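Local coordinates for U4/U6 snRNA-associated-splicing factor PRP24 (Saccharomyces cerevisiae, PDB 4N0T), which binds U6 snRNA through RNA recognition motifs, takes part in its annealing to U4 snRNA and serves as a recycling factor of the spliceosome, at residues L295-L300 with L340-Q346; S186-L190 with G213-H217; H81-C85 with I131-K136; T174-I180 with L254-K258. One frame throughout, in Å; residues are numbered along the deposited sequence.

Contact 1: residues L295-L300 with L340-Q346; sequences LICQFL and LNGSQFQ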
# COMPACT_ATOMS: atom_id res chain seq x y z
N LEU A 295 -3.89 6.03 8.73
CA LEU A 295 -3.64 5.46 10.05
C LEU A 295 -3.14 6.55 11.01
O LEU A 295 -3.53 6.61 12.19
CB LEU A 295 -2.64 4.32 9.94
CG LEU A 295 -2.49 3.47 11.19
CD1 LEU A 295 -3.81 2.79 11.51
CD2 LEU A 295 -1.39 2.43 11.01
N ILE A 296 -2.28 7.43 10.51
CA ILE A 296 -1.75 8.53 11.32
C ILE A 296 -2.86 9.50 11.69
O ILE A 296 -2.94 9.97 12.82
CB ILE A 296 -0.64 9.28 10.56
CG1 ILE A 296 0.56 8.35 10.37
CG2 ILE A 296 -0.25 10.55 11.31
CD1 ILE A 296 1.63 8.91 9.43
N CYS A 297 -3.74 9.79 10.73
CA CYS A 297 -4.87 10.69 10.95
C CYS A 297 -5.77 10.14 12.07
O CYS A 297 -6.20 10.87 12.97
CB CYS A 297 -5.66 10.85 9.66
SG CYS A 297 -6.98 12.09 9.74
N GLN A 298 -6.03 8.85 12.01
CA GLN A 298 -6.86 8.18 13.01
C GLN A 298 -6.24 8.30 14.40
O GLN A 298 -6.93 8.61 15.38
CB GLN A 298 -7.06 6.72 12.62
CG GLN A 298 -7.77 5.88 13.65
CD GLN A 298 -7.89 4.44 13.21
OE1 GLN A 298 -8.84 4.06 12.52
NE2 GLN A 298 -6.92 3.62 13.61
N PHE A 299 -4.93 8.08 14.48
CA PHE A 299 -4.18 8.26 15.72
C PHE A 299 -4.29 9.69 16.25
O PHE A 299 -4.52 9.88 17.44
CB PHE A 299 -2.72 7.87 15.49
CG PHE A 299 -1.76 8.41 16.52
CD1 PHE A 299 -1.68 7.84 17.79
CD2 PHE A 299 -0.88 9.43 16.18
CE1 PHE A 299 -0.77 8.33 18.72
CE2 PHE A 299 0.03 9.92 17.11
CZ PHE A 299 0.09 9.36 18.38
N LEU A 300 -4.13 10.69 15.39
CA LEU A 300 -4.22 12.07 15.85
C LEU A 300 -5.60 12.43 16.37
O LEU A 300 -5.74 13.19 17.34
CB LEU A 300 -3.84 13.04 14.73
CG LEU A 300 -2.39 12.96 14.26
CD1 LEU A 300 -2.16 13.91 13.09
CD2 LEU A 300 -1.44 13.27 15.39
N LEU A 340 3.08 15.87 20.81
CA LEU A 340 3.41 14.61 20.12
C LEU A 340 4.78 14.04 20.46
O LEU A 340 4.99 12.83 20.35
CB LEU A 340 3.25 14.78 18.60
CG LEU A 340 1.78 14.81 18.18
CD1 LEU A 340 1.62 15.20 16.73
CD2 LEU A 340 1.17 13.45 18.43
N ASN A 341 5.73 14.89 20.84
CA ASN A 341 7.09 14.41 21.07
C ASN A 341 7.09 13.47 22.26
O ASN A 341 6.72 13.87 23.37
CB ASN A 341 8.06 15.57 21.31
CG ASN A 341 9.52 15.13 21.26
OD1 ASN A 341 9.93 14.38 20.38
ND2 ASN A 341 10.30 15.58 22.24
N GLY A 342 7.49 12.22 22.04
CA GLY A 342 7.51 11.25 23.12
C GLY A 342 6.21 10.47 23.32
O GLY A 342 6.13 9.59 24.19
N SER A 343 5.19 10.79 22.53
CA SER A 343 3.96 10.02 22.55
C SER A 343 4.20 8.62 21.98
O SER A 343 5.27 8.34 21.43
CB SER A 343 2.87 10.73 21.74
OG SER A 343 3.20 10.74 20.37
N GLN A 344 3.23 7.72 22.14
CA GLN A 344 3.38 6.36 21.63
C GLN A 344 2.48 6.13 20.42
O GLN A 344 1.29 6.46 20.43
CB GLN A 344 3.06 5.31 22.71
CG GLN A 344 4.20 5.07 23.70
CD GLN A 344 4.24 3.63 24.19
OE1 GLN A 344 3.26 2.89 24.08
NE2 GLN A 344 5.38 3.23 24.74
N PHE A 345 3.07 5.56 19.37
CA PHE A 345 2.32 5.19 18.17
C PHE A 345 2.70 3.76 17.79
O PHE A 345 3.89 3.45 17.63
CB PHE A 345 2.65 6.18 17.03
CG PHE A 345 1.94 5.88 15.74
CD1 PHE A 345 0.58 6.13 15.60
CD2 PHE A 345 2.65 5.38 14.66
CE1 PHE A 345 -0.07 5.86 14.38
CE2 PHE A 345 2.01 5.11 13.45
CZ PHE A 345 0.65 5.35 13.31
N GLN A 346 1.69 2.90 17.66
CA GLN A 346 1.89 1.49 17.34
C GLN A 346 2.84 0.83 18.34
O GLN A 346 3.70 0.03 17.95
CB GLN A 346 2.39 1.32 15.90
CG GLN A 346 1.54 2.06 14.87
CD GLN A 346 0.79 1.14 13.92
OE1 GLN A 346 -0.38 0.82 14.15
NE2 GLN A 346 1.45 0.72 12.85
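Phe299 and Phe345 both carry CG anti to the backbone N (chi1 161° and 179°), a setting that swings the two rings out of a helix and a short strand until they meet edge-to-face. The edge of Phe345 is turned toward the face of Phe299, with CD1 3.4 Å from CG of Phe299; the ring centroids stand 4.9 Å apart and the planes make 67°. Helix 293-302, the first of the occluded RNA recognition motif, thereby packs against the turn leaving helix 330-340 and entering strand 344-345. At the edge of the Phe299 ring, in its plane, Ser343 OG lies 3.9 Å from CZ, while Gln344 O approaches CE1 obliquely. Leu340 adds an oblique apolar contact: its CD2 lies 3.9 Å from CE2 of Phe299, and its CD1 meets CD2 of Leu300 at the same separation. Toward the start of the helix segment, Leu295 CG and Ile296 CG1 approach CZ of Phe345, and the CD2 branch of Leu295 rests against the amide of Gln346. The turn is a type II beta turn from Leu340 to Ser343, with Gly342 at positive phi; Leu340 O accepts from both Ser343 N and Ser343 OG, the latter at 2.8 Å. An alanine in place of Phe299 would take away the ring face and probably open a gap beside Phe345 and Leu340, leaving the Phe345 edge without its aromatic partner. No hydrogen bond crosses between the segments, which implies that shape and aromatic packing join them, while polar bonds serve the turn internally.

Contact 2: residues S186-L190 with G213-H217; sequences STELL and GQKEH. With nucleotides of chain B.
In the third RNA recognition motif, Thr187 and Leu190 of the loop between the first strand and first helix meet Gln214 and Lys215 of the loop between the second and third strands. The two loops lie near one end of the four-stranded beta-alpha-beta-beta-alpha-beta core, and Thr187, Leu190 and Gln214 all touch Cys222, at the start of strand 222-228. The backbones come nearest at Thr187 and Lys215. Lys215 is extended beyond CG, a shape that carries it alongside the loop backbone: CE passes 3.5 Å from Thr187 O, and NZ makes a weak hydrogen bond to Leu190 O at 2.9 Å. Its aliphatic part also lies near Leu190 CB, 4.1 Å from CE. Leu190 has CG anti to the backbone N (chi1 -169°), and the Leu190 and Gln214 side chains cross at about a right angle, with CD2 of Leu190 3.8 Å from CB of Gln214. On the same loop as Leu190, Thr187 turns its methyl, CG2, to the backbone at Gln214 O. Gln214 is buried and firmly oriented, because its amide is used at both ends: OE1 accepts from Cys223 N, and NE2 donates to Pro211 O. The same side chain borders the RNA, with CG 3.3 Å from O2' of A12 of chain B, a packing contact at the ribose. The second loop is drawn together where Gly213 O receives both His217 N and His217 ND1, the latter at 2.9 Å on a lone pair in the carbonyl plane.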
# COMPACT_ATOMS: atom_id res chain seq x y z
N SER A 186 -6.77 26.38 -25.70
CA SER A 186 -7.67 27.48 -25.35
C SER A 186 -9.04 26.90 -25.04
O SER A 186 -9.31 25.75 -25.39
CB SER A 186 -7.79 28.45 -26.52
OG SER A 186 -8.28 27.77 -27.66
N THR A 187 -9.92 27.68 -24.43
CA THR A 187 -11.29 27.21 -24.19
C THR A 187 -11.99 26.83 -25.50
O THR A 187 -12.70 25.84 -25.56
CB THR A 187 -12.15 28.22 -23.42
OG1 THR A 187 -12.13 29.48 -24.10
CG2 THR A 187 -11.65 28.40 -21.99
N GLU A 188 -11.76 27.62 -26.54
CA GLU A 188 -12.32 27.33 -27.86
C GLU A 188 -11.92 25.95 -28.38
O GLU A 188 -12.71 25.26 -29.03
CB GLU A 188 -11.95 28.43 -28.87
CG GLU A 188 -11.73 27.93 -30.30
CD GLU A 188 -11.95 29.01 -31.35
OE1 GLU A 188 -11.26 30.06 -31.31
OE2 GLU A 188 -12.82 28.81 -32.24
N LEU A 189 -10.69 25.53 -28.07
CA LEU A 189 -10.15 24.26 -28.56
C LEU A 189 -10.45 23.09 -27.64
O LEU A 189 -10.18 21.94 -27.99
CB LEU A 189 -8.63 24.37 -28.72
CG LEU A 189 -8.12 25.34 -29.79
CD1 LEU A 189 -6.60 25.44 -29.73
CD2 LEU A 189 -8.57 24.90 -31.18
N LEU A 190 -10.98 23.40 -26.46
CA LEU A 190 -11.29 22.36 -25.47
C LEU A 190 -12.59 21.69 -25.87
O LEU A 190 -13.64 21.93 -25.28
CB LEU A 190 -11.36 22.95 -24.06
CG LEU A 190 -11.43 21.93 -22.92
CD1 LEU A 190 -10.13 21.11 -22.83
CD2 LEU A 190 -11.72 22.60 -21.60
N GLY A 213 -14.98 22.39 -15.33
CA GLY A 213 -14.83 23.72 -14.75
C GLY A 213 -13.93 24.66 -15.53
O GLY A 213 -13.81 25.84 -15.18
N GLN A 214 -13.29 24.17 -16.59
CA GLN A 214 -12.30 24.97 -17.30
C GLN A 214 -12.88 26.05 -18.21
O GLN A 214 -12.34 27.16 -18.29
CB GLN A 214 -11.37 24.05 -18.11
CG GLN A 214 -10.68 22.98 -17.25
CD GLN A 214 -9.60 22.23 -18.03
OE1 GLN A 214 -8.48 22.73 -18.19
NE2 GLN A 214 -9.94 21.03 -18.52
N LYS A 215 -13.97 25.74 -18.90
CA LYS A 215 -14.63 26.73 -19.74
C LYS A 215 -15.43 27.65 -18.85
O LYS A 215 -15.49 28.87 -19.05
CB LYS A 215 -15.58 26.04 -20.71
CG LYS A 215 -14.89 25.40 -21.89
CD LYS A 215 -15.89 24.60 -22.71
CE LYS A 215 -15.27 24.14 -23.99
NZ LYS A 215 -16.17 23.26 -24.78
N GLU A 216 -16.04 27.04 -17.85
CA GLU A 216 -16.96 27.70 -16.94
C GLU A 216 -16.23 28.78 -16.14
O GLU A 216 -16.80 29.82 -15.81
CB GLU A 216 -17.62 26.64 -16.05
CG GLU A 216 -18.38 25.50 -16.82
CD GLU A 216 -17.46 24.48 -17.53
OE1 GLU A 216 -16.22 24.56 -17.38
OE2 GLU A 216 -17.96 23.60 -18.26
N HIS A 217 -14.95 28.55 -15.86
CA HIS A 217 -14.11 29.55 -15.19
C HIS A 217 -13.21 30.34 -16.15
O HIS A 217 -12.30 31.04 -15.70
CB HIS A 217 -13.25 28.88 -14.12
CG HIS A 217 -14.02 28.40 -12.93
ND1 HIS A 217 -14.88 27.32 -12.99
CD2 HIS A 217 -14.06 28.84 -11.65
CE1 HIS A 217 -15.41 27.12 -11.80
NE2 HIS A 217 -14.93 28.03 -10.97
P A B 12 -5.69 26.14 -10.65
OP1 A B 12 -6.32 27.47 -10.46
OP2 A B 12 -5.10 25.44 -9.48
O5' A B 12 -6.77 25.21 -11.37
C5' A B 12 -6.50 23.84 -11.61
C4' A B 12 -7.25 23.35 -12.82
O4' A B 12 -6.72 24.00 -14.00
C3' A B 12 -7.14 21.86 -13.14
O3' A B 12 -8.07 21.10 -12.39
C2' A B 12 -7.42 21.81 -14.64
O2' A B 12 -8.82 21.77 -14.87
C1' A B 12 -6.87 23.16 -15.12
N9 A B 12 -5.57 23.06 -15.82
C8 A B 12 -5.25 23.67 -17.01
N7 A B 12 -4.03 23.44 -17.42
C5 A B 12 -3.51 22.61 -16.44
C6 A B 12 -2.24 22.02 -16.31
N6 A B 12 -1.26 22.16 -17.20
N1 A B 12 -2.02 21.25 -15.21
C2 A B 12 -3.00 21.12 -14.33
N3 A B 12 -4.23 21.63 -14.34
C4 A B 12 -4.43 22.38 -15.44

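Contact 3: residues H81-C85 with I131-K136; sequences HLTEC and IDVTSK
Glu84 OE2 and Lys136 NZ form a salt bridge at 2.7 Å that ties the connection between the first two RNA recognition motifs to the start of helix 136-146 in the second. The two side chains lie side by side and point the same way, and NZ meets OE2 on its syn side but 34° out of the carboxylate plane. Lys136 CG stands anti to the backbone N (chi1 168°) and the chain beyond is extended, which lets its aliphatic length run along Glu84. A second polar tie joins backbones: Val133 N donates to Cys85 O at 2.8 Å, nearly straight at 167°. Cys85 directly precedes strand 86-90, so the bond carries on the pairing of that strand with its antiparallel neighbour 128-133. Asp132 CA adds a CA-H...O contact to the same oxygen, as Lys136 CA does to Glu84 O. Between the domains, Leu82 CD2 packs 3.7 Å from Asp132 OD2. That carboxylate is well occupied: OD2 bridges to Arg52 of the first motif and Arg116 of the second, and OD1 accepts from Thr86. Ser135 caps the helix through its OG, which bonds Asp138 N. Cys85 is buried where linker, strand and helix start converge; Cys85 CB lies 3.4 Å from Val133 O, and Cys85 SG is 3.5 Å from Ser135 C.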
# COMPACT_ATOMS: atom_id res chain seq x y z
N HIS A 81 3.91 -29.15 2.71
CA HIS A 81 4.08 -27.94 1.91
C HIS A 81 2.87 -27.05 2.15
O HIS A 81 1.72 -27.52 2.15
CB HIS A 81 4.17 -28.27 0.42
CG HIS A 81 5.46 -28.93 0.01
ND1 HIS A 81 6.67 -28.28 0.04
CD2 HIS A 81 5.71 -30.17 -0.48
CE1 HIS A 81 7.62 -29.09 -0.40
NE2 HIS A 81 7.06 -30.24 -0.71
N LEU A 82 3.10 -25.75 2.35
CA LEU A 82 1.98 -24.83 2.47
C LEU A 82 1.52 -24.55 1.06
O LEU A 82 2.26 -23.98 0.27
CB LEU A 82 2.40 -23.51 3.14
CG LEU A 82 1.23 -22.55 3.39
CD1 LEU A 82 0.36 -23.07 4.53
CD2 LEU A 82 1.72 -21.14 3.68
N THR A 83 0.31 -25.00 0.73
CA THR A 83 -0.21 -24.80 -0.61
C THR A 83 -1.72 -24.59 -0.58
O THR A 83 -2.42 -25.17 0.26
CB THR A 83 0.15 -25.98 -1.56
OG1 THR A 83 -0.45 -25.76 -2.83
CG2 THR A 83 -0.39 -27.27 -1.02
N GLU A 84 -2.20 -23.74 -1.48
CA GLU A 84 -3.62 -23.40 -1.55
C GLU A 84 -4.19 -22.87 -0.24
O GLU A 84 -5.39 -22.97 0.02
CB GLU A 84 -4.42 -24.59 -2.09
CG GLU A 84 -3.97 -25.04 -3.47
CD GLU A 84 -4.85 -26.13 -4.03
OE1 GLU A 84 -4.53 -27.32 -3.81
OE2 GLU A 84 -5.87 -25.80 -4.67
N CYS A 85 -3.32 -22.27 0.58
CA CYS A 85 -3.74 -21.70 1.85
C CYS A 85 -3.49 -20.21 1.96
O CYS A 85 -3.39 -19.68 3.07
CB CYS A 85 -2.97 -22.38 2.98
SG CYS A 85 -3.45 -24.10 3.27
N ILE A 131 -2.62 -13.21 3.17
CA ILE A 131 -2.94 -13.88 4.42
C ILE A 131 -2.79 -15.37 4.22
O ILE A 131 -3.39 -15.93 3.29
CB ILE A 131 -4.40 -13.61 4.82
CG1 ILE A 131 -4.68 -12.12 4.92
CG2 ILE A 131 -4.70 -14.28 6.18
CD1 ILE A 131 -6.11 -11.76 4.54
N ASP A 132 -2.02 -16.02 5.10
CA ASP A 132 -1.91 -17.47 5.08
C ASP A 132 -2.82 -18.05 6.16
O ASP A 132 -2.78 -17.61 7.31
CB ASP A 132 -0.48 -17.92 5.35
CG ASP A 132 0.47 -17.59 4.21
OD1 ASP A 132 -0.01 -17.39 3.07
OD2 ASP A 132 1.69 -17.54 4.46
N VAL A 133 -3.64 -19.02 5.76
CA VAL A 133 -4.47 -19.76 6.71
C VAL A 133 -3.99 -21.20 6.79
O VAL A 133 -2.93 -21.53 6.23
CB VAL A 133 -5.96 -19.65 6.37
CG1 VAL A 133 -6.38 -18.20 6.46
CG2 VAL A 133 -6.26 -20.20 4.96
N THR A 134 -4.71 -22.07 7.50
CA THR A 134 -4.19 -23.40 7.77
C THR A 134 -4.70 -24.52 6.86
O THR A 134 -4.20 -25.65 6.92
CB THR A 134 -4.44 -23.82 9.22
OG1 THR A 134 -5.85 -23.90 9.45
CG2 THR A 134 -3.83 -22.81 10.17
N SER A 135 -5.71 -24.24 6.04
CA SER A 135 -6.22 -25.25 5.10
C SER A 135 -6.83 -24.64 3.85
O SER A 135 -7.25 -23.48 3.86
CB SER A 135 -7.26 -26.14 5.78
OG SER A 135 -8.50 -25.46 5.92
N LYS A 136 -6.89 -25.42 2.77
CA LYS A 136 -7.54 -24.97 1.54
C LYS A 136 -9.02 -24.68 1.82
O LYS A 136 -9.60 -23.73 1.28
CB LYS A 136 -7.41 -26.00 0.42
CG LYS A 136 -8.30 -25.73 -0.78
CD LYS A 136 -8.17 -26.80 -1.86
CE LYS A 136 -8.77 -26.33 -3.19
NZ LYS A 136 -8.23 -27.09 -4.35

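Contact 4: residues T174-I180 with L254-K258; sequences TLEGREI and LADKK. With nucleotides of chain B.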
# COMPACT_ATOMS: atom_id res chain seq x y z
N THR A 174 -2.69 4.57 -17.97
CA THR A 174 -1.58 5.46 -17.63
C THR A 174 -0.32 4.66 -17.32
O THR A 174 0.78 5.03 -17.75
CB THR A 174 -1.94 6.37 -16.44
OG1 THR A 174 -3.23 6.96 -16.67
CG2 THR A 174 -0.92 7.47 -16.30
N LEU A 175 -0.47 3.58 -16.55
CA LEU A 175 0.66 2.73 -16.21
C LEU A 175 1.30 2.14 -17.47
O LEU A 175 2.51 1.96 -17.54
CB LEU A 175 0.20 1.61 -15.26
CG LEU A 175 -0.32 2.11 -13.89
CD1 LEU A 175 -1.16 1.06 -13.13
CD2 LEU A 175 0.84 2.58 -13.04
N GLU A 176 0.48 1.90 -18.49
CA GLU A 176 0.93 1.22 -19.70
C GLU A 176 1.45 2.19 -20.77
O GLU A 176 1.89 1.75 -21.84
CB GLU A 176 -0.20 0.38 -20.30
CG GLU A 176 -0.46 -0.92 -19.55
CD GLU A 176 -1.82 -1.53 -19.88
OE1 GLU A 176 -2.37 -1.23 -20.96
OE2 GLU A 176 -2.33 -2.32 -19.06
N GLY A 177 1.40 3.49 -20.48
CA GLY A 177 1.93 4.49 -21.39
C GLY A 177 0.99 4.78 -22.54
O GLY A 177 1.44 5.17 -23.63
N ARG A 178 -0.31 4.59 -22.31
CA ARG A 178 -1.28 4.79 -23.39
C ARG A 178 -2.06 6.10 -23.28
O ARG A 178 -2.91 6.38 -24.12
CB ARG A 178 -2.28 3.63 -23.41
CG ARG A 178 -1.64 2.31 -23.75
CD ARG A 178 -2.69 1.23 -23.99
NE ARG A 178 -3.36 0.74 -22.79
CZ ARG A 178 -4.65 0.96 -22.52
NH1 ARG A 178 -5.39 1.70 -23.34
NH2 ARG A 178 -5.20 0.44 -21.43
N GLU A 179 -1.80 6.86 -22.22
CA GLU A 179 -2.55 8.09 -21.98
C GLU A 179 -1.67 9.31 -22.20
O GLU A 179 -0.59 9.43 -21.60
CB GLU A 179 -3.11 8.13 -20.54
CG GLU A 179 -3.96 9.39 -20.29
CD GLU A 179 -4.42 9.51 -18.84
OE1 GLU A 179 -3.60 9.23 -17.93
OE2 GLU A 179 -5.60 9.88 -18.60
N ILE A 180 -2.13 10.23 -23.05
CA ILE A 180 -1.41 11.48 -23.23
C ILE A 180 -2.14 12.60 -22.49
O ILE A 180 -3.36 12.52 -22.23
CB ILE A 180 -1.24 11.87 -24.72
CG1 ILE A 180 -2.60 11.97 -25.42
CG2 ILE A 180 -0.34 10.85 -25.43
CD1 ILE A 180 -2.53 12.69 -26.79
N LEU A 254 3.27 12.16 -22.41
CA LEU A 254 2.70 11.04 -21.68
C LEU A 254 2.31 11.48 -20.28
O LEU A 254 3.11 12.12 -19.58
CB LEU A 254 3.68 9.87 -21.57
CG LEU A 254 4.01 9.07 -22.83
CD1 LEU A 254 4.89 7.89 -22.46
CD2 LEU A 254 2.74 8.57 -23.48
N ALA A 255 1.10 11.14 -19.86
CA ALA A 255 0.63 11.54 -18.53
C ALA A 255 1.49 10.88 -17.48
O ALA A 255 1.81 9.70 -17.59
CB ALA A 255 -0.80 11.13 -18.33
N ASP A 256 1.88 11.64 -16.46
CA ASP A 256 2.61 11.06 -15.35
C ASP A 256 1.64 10.32 -14.44
O ASP A 256 0.44 10.58 -14.45
CB ASP A 256 3.33 12.16 -14.55
CG ASP A 256 4.42 12.83 -15.35
OD1 ASP A 256 5.27 12.11 -15.93
OD2 ASP A 256 4.43 14.07 -15.40
N LYS A 257 2.17 9.39 -13.64
CA LYS A 257 1.35 8.64 -12.69
C LYS A 257 1.35 9.29 -11.31
O LYS A 257 2.24 10.09 -10.98
CB LYS A 257 1.86 7.19 -12.61
CG LYS A 257 1.79 6.48 -13.98
CD LYS A 257 2.91 5.46 -14.19
CE LYS A 257 4.15 6.12 -14.74
NZ LYS A 257 5.07 5.18 -15.41
N LYS A 258 0.35 8.95 -10.50
CA LYS A 258 0.15 9.59 -9.20
C LYS A 258 1.35 9.54 -8.25
O LYS A 258 1.69 10.56 -7.66
CB LYS A 258 -1.12 9.09 -8.50
CG LYS A 258 -2.41 9.59 -9.14
CD LYS A 258 -2.45 11.13 -9.18
CE LYS A 258 -3.80 11.63 -9.70
NZ LYS A 258 -3.76 13.10 -10.02
P G B 26 9.33 2.46 -12.45
OP1 G B 26 8.40 2.83 -13.54
OP2 G B 26 9.96 1.12 -12.39
O5' G B 26 10.52 3.50 -12.36
C5' G B 26 11.48 3.63 -13.40
C4' G B 26 11.89 5.07 -13.54
O4' G B 26 10.76 5.82 -14.07
C3' G B 26 12.28 5.75 -12.22
O3' G B 26 13.29 6.73 -12.47
C2' G B 26 10.99 6.44 -11.82
O2' G B 26 11.16 7.54 -10.95
C1' G B 26 10.45 6.88 -13.18
N9 G B 26 9.01 7.13 -13.19
C8 G B 26 8.04 6.39 -12.56
N7 G B 26 6.85 6.91 -12.72
C5 G B 26 7.06 8.04 -13.50
C6 G B 26 6.14 8.99 -14.00
O6 G B 26 4.91 9.01 -13.84
N1 G B 26 6.75 9.98 -14.74
C2 G B 26 8.10 10.03 -14.98
N2 G B 26 8.52 11.06 -15.72
N3 G B 26 8.98 9.15 -14.52
C4 G B 26 8.39 8.19 -13.79
P A B 13 -7.62 19.73 -11.67
OP1 A B 13 -8.85 19.17 -11.04
OP2 A B 13 -6.38 20.00 -10.91
O5' A B 13 -7.29 18.77 -12.89
C5' A B 13 -5.96 18.57 -13.31
C4' A B 13 -5.62 17.10 -13.25
O4' A B 13 -4.42 16.85 -14.03
C3' A B 13 -5.34 16.55 -11.85
O3' A B 13 -5.77 15.18 -11.83
C2' A B 13 -3.82 16.58 -11.80
O2' A B 13 -3.25 15.72 -10.84
C1' A B 13 -3.50 16.15 -13.22
N9 A B 13 -2.15 16.43 -13.71
C8 A B 13 -1.46 17.61 -13.75
N7 A B 13 -0.29 17.49 -14.33
C5 A B 13 -0.22 16.16 -14.71
C6 A B 13 0.76 15.40 -15.36
N6 A B 13 1.92 15.91 -15.78
N1 A B 13 0.49 14.10 -15.59
C2 A B 13 -0.67 13.59 -15.18
N3 A B 13 -1.67 14.20 -14.55
C4 A B 13 -1.37 15.49 -14.34
P C B 14 -6.83 14.65 -10.76
OP1 C B 14 -7.14 15.74 -9.78
OP2 C B 14 -6.32 13.34 -10.26
O5' C B 14 -8.13 14.31 -11.62
C5' C B 14 -8.95 15.34 -12.16
C4' C B 14 -9.39 15.00 -13.57
O4' C B 14 -8.22 14.96 -14.42
C3' C B 14 -10.03 13.64 -13.77
O3' C B 14 -11.41 13.62 -13.46
C2' C B 14 -9.77 13.36 -15.23
O2' C B 14 -10.65 14.14 -16.04
C1' C B 14 -8.38 13.96 -15.40
N1 C B 14 -7.26 12.99 -15.31
C2 C B 14 -7.10 12.08 -16.36
O2 C B 14 -7.94 12.06 -17.28
N3 C B 14 -6.05 11.24 -16.35
C4 C B 14 -5.17 11.27 -15.35
N4 C B 14 -4.16 10.40 -15.43
C5 C B 14 -5.28 12.20 -14.27
C6 C B 14 -6.33 13.04 -14.30
O HOH W 1 2.62 7.32 -18.58
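Glu179 sets its carboxylate beside the Ala255 methyl, with OE1 3.4 Å from CB, and turns both oxygens to the pairing edge of the C14 base of chain B. OE1 accepts from N4 of C14 at 2.8 Å, while OE2 lies 2.7 Å from N3. Above the carboxylate plane, 51° out of it, Thr174 OG1 donates to OE1, fixing the group from the protein side. A lysine in place of Glu179 would probably leave C14 N4 and the Thr174 hydroxyl without their shared acceptor. Glu179 and Ala255 sit where strand 179-185 of the third RNA recognition motif pairs with the end of strand 248-254: Ile180 and Leu254 form an antiparallel non-hydrogen-bonded pair, and Ala255 N donates almost straight to Glu179 O at 3.0 Å. Beyond the strand, backbone and side-chain atoms together meet the bases. Asp256 N donates to N1 of A13 of chain B, Asp256 OD1 accepts from N1 of G26 of chain B at 2.9 Å, and Lys257 N donates to O6 of that guanine. Lys257, bent at chi2 and chi3, slides past Thr174, CG lying 3.7 Å from the methyl CG2, and its CD touches Leu175 CD2.

Overall arrangement
Along the chain, contact 3 closes first, contact 4 then encloses contact 2, and contact 1 follows. Contact 2 lies within the third RNA recognition motif, and contact 4 is built around that motif's first and last strands; their centres are about 23 Å apart, and each meets the RNA: contact 4 by reading base edges, contact 2 by packing on the ribose of A12, next to A13 of contact 4. Contact 3 joins the first two motifs, its nearest atom about 6 Å from the RNA, whereas contact 1, inside the occluded motif, stays about 12 Å away at its nearest atom. None touches another. The centres of contacts 2 and 3 stand about 55 Å apart, on opposite sides of the chain's centre.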